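Local coordinates for protein ECXA (PDB 4L63) that binds a zinc ion and probably acts as a metallopeptidase of the metzincin type, at residues A[68-73]-A[224-229]. Sequence-based numbering, arbitrary orientation.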
loop_
_atom_site.group_PDB
_atom_site.type_symbol
_atom_site.label_atom_id
_atom_site.label_comp_id
_atom_site.label_asym_id
_atom_site.label_seq_id
_atom_site.Cartn_x
_atom_site.Cartn_y
_atom_site.Cartn_z
ATOM N N PHE A 68 10.773 -25.865 11.068
ATOM C CA PHE A 68 11.697 -24.778 11.339
ATOM C C PHE A 68 12.289 -24.207 10.069
ATOM O O PHE A 68 12.569 -23.041 9.959
ATOM C CB PHE A 68 12.800 -25.245 12.259
ATOM C CG PHE A 68 12.655 -24.763 13.660
ATOM C CD1 PHE A 68 12.738 -25.642 14.714
ATOM C CD2 PHE A 68 12.434 -23.436 13.922
ATOM C CE1 PHE A 68 12.600 -25.207 16.007
ATOM C CE2 PHE A 68 12.295 -22.989 15.203
ATOM C CZ PHE A 68 12.380 -23.874 16.254
ATOM N N ASN A 69 12.527 -25.085 9.131
ATOM C CA ASN A 69 13.053 -24.718 7.824
ATOM C C ASN A 69 12.016 -23.964 7.007
ATOM O O ASN A 69 12.361 -23.166 6.137
ATOM C CB ASN A 69 13.501 -25.950 7.055
ATOM C CG ASN A 69 14.272 -25.596 5.807
ATOM O OD1 ASN A 69 15.441 -25.212 5.871
ATOM N ND2 ASN A 69 13.608 -25.685 4.659
ATOM N N GLU A 70 10.744 -24.250 7.277
ATOM C CA GLU A 70 9.629 -23.529 6.671
ATOM C C GLU A 70 9.695 -22.054 7.018
ATOM O O GLU A 70 9.275 -21.196 6.239
ATOM C CB GLU A 70 8.294 -24.094 7.152
ATOM C CG GLU A 70 7.983 -25.503 6.714
ATOM C CD GLU A 70 7.210 -25.531 5.420
ATOM O OE1 GLU A 70 5.972 -25.365 5.471
ATOM O OE2 GLU A 70 7.833 -25.730 4.357
ATOM N N TRP A 71 10.201 -21.768 8.214
ATOM C CA TRP A 71 10.232 -20.411 8.741
ATOM C C TRP A 71 11.577 -19.736 8.477
ATOM O O TRP A 71 11.748 -18.544 8.742
ATOM C CB TRP A 71 9.927 -20.414 10.243
ATOM C CG TRP A 71 8.501 -20.717 10.585
ATOM C CD1 TRP A 71 7.966 -21.939 10.885
ATOM C CD2 TRP A 71 7.426 -19.776 10.666
ATOM N NE1 TRP A 71 6.623 -21.814 11.150
ATOM C CE2 TRP A 71 6.264 -20.492 11.019
ATOM C CE3 TRP A 71 7.329 -18.393 10.472
ATOM C CZ2 TRP A 71 5.027 -19.881 11.187
ATOM C CZ3 TRP A 71 6.087 -17.780 10.636
ATOM C CH2 TRP A 71 4.959 -18.525 10.988
ATOM N N ALA A 72 12.517 -20.507 7.936
ATOM C CA ALA A 72 13.869 -20.024 7.632
ATOM C C ALA A 72 13.943 -18.753 6.758
ATOM O O ALA A 72 14.866 -17.956 6.936
ATOM C CB ALA A 72 14.676 -21.145 6.978
ATOM N N PRO A 73 12.999 -18.559 5.807
ATOM C CA PRO A 73 13.008 -17.288 5.062
ATOM C C PRO A 73 12.929 -16.020 5.927
ATOM O O PRO A 73 13.236 -14.932 5.429
ATOM C CB PRO A 73 11.764 -17.401 4.178
ATOM C CG PRO A 73 11.649 -18.854 3.911
ATOM C CD PRO A 73 12.099 -19.543 5.169
ATOM N N ILE A 224 1.185 -25.962 2.201
ATOM C CA ILE A 224 1.129 -25.345 3.523
ATOM C C ILE A 224 2.445 -24.667 3.889
ATOM O O ILE A 224 3.483 -24.925 3.279
ATOM C CB ILE A 224 0.775 -26.374 4.619
ATOM C CG1 ILE A 224 1.952 -27.319 4.865
ATOM C CG2 ILE A 224 -0.484 -27.141 4.245
ATOM C CD1 ILE A 224 1.714 -28.314 5.981
ATOM N N GLY A 225 2.385 -23.790 4.886
ATOM C CA GLY A 225 3.564 -23.100 5.369
ATOM C C GLY A 225 3.269 -21.656 5.722
ATOM O O GLY A 225 2.170 -21.168 5.462
ATOM N N PRO A 226 4.259 -20.963 6.306
ATOM C CA PRO A 226 4.128 -19.549 6.665
ATOM C C PRO A 226 3.821 -18.715 5.430
ATOM O O PRO A 226 4.430 -18.947 4.391
ATOM C CB PRO A 226 5.510 -19.188 7.224
ATOM C CG PRO A 226 6.197 -20.497 7.486
ATOM C CD PRO A 226 5.628 -21.463 6.507
ATOM N N SER A 227 2.894 -17.770 5.530
ATOM C CA SER A 227 2.617 -16.883 4.404
ATOM C C SER A 227 3.697 -15.817 4.280
ATOM O O SER A 227 4.573 -15.720 5.137
ATOM C CB SER A 227 1.259 -16.212 4.576
ATOM O OG SER A 227 1.315 -15.299 5.664
ATOM N N ARG A 228 3.632 -15.012 3.218
ATOM C CA ARG A 228 4.547 -13.883 3.082
ATOM C C ARG A 228 4.499 -12.997 4.322
ATOM O O ARG A 228 5.536 -12.639 4.878
ATOM C CB ARG A 228 4.226 -13.033 1.850
ATOM C CG ARG A 228 5.207 -11.873 1.675
ATOM C CD ARG A 228 4.498 -10.582 1.301
ATOM N NE ARG A 228 5.414 -9.447 1.206
ATOM C CZ ARG A 228 5.472 -8.462 2.101
ATOM N NH1 ARG A 228 4.661 -8.475 3.164
ATOM N NH2 ARG A 228 6.331 -7.465 1.931
ATOM N N ASN A 229 3.296 -12.654 4.770
ATOM C CA ASN A 229 3.179 -11.776 5.932
ATOM C C ASN A 229 3.639 -12.461 7.223
ATOM O O ASN A 229 4.192 -11.797 8.105
ATOM C CB ASN A 229 1.747 -11.254 6.083
ATOM C CG ASN A 229 1.402 -10.214 5.026
ATOM O OD1 ASN A 229 2.226 -9.899 4.175
ATOM N ND2 ASN A 229 0.194 -9.665 5.089
#
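Beside the zinc-binding helix of this probable metzincin, a proline-on-tryptophan CH-pi contact joins the region of helix 60-70, at Glu70 and Trp71, to the loop leading into helix 228-239. Pro226 lies over one face of the Trp71 indole, its CG 3.6 Å from the centroid of the five-membered ring and 17° off the ring normal. CB of the same proline reaches over the six-membered ring, 3.7 Å from Trp71 CZ3, and the two side chains meet at a slant. Trp71 CG stands anti to its carbonyl carbon (chi1 -72°), which swings the indole beneath the proline. The NE1 hydrogen bond to Lys159 O fixes the indole to helix 146-165, which carries the zinc ligands His160 and His164; the Trp71 side chain is about 10 Å from the metal.

Glu70 adds a second set of contacts with the same loop. Its CB packs 3.8 Å from Pro226 CD, and a bend at chi2 (-92°) helps bring OE1 of the carboxylate to the backbone at Ile224 and Gly225. There OE1 comes within 3.3 Å of Ile224 O, two acceptors with no bond between them; a salt bridge from OE1 to Lys159 NZ probably offsets the repulsion. Gly225 takes backbone angles at which a CB would be jammed against the carbonyl O of Ile224, and its CA lies 3.3 Å from Glu70 OE1.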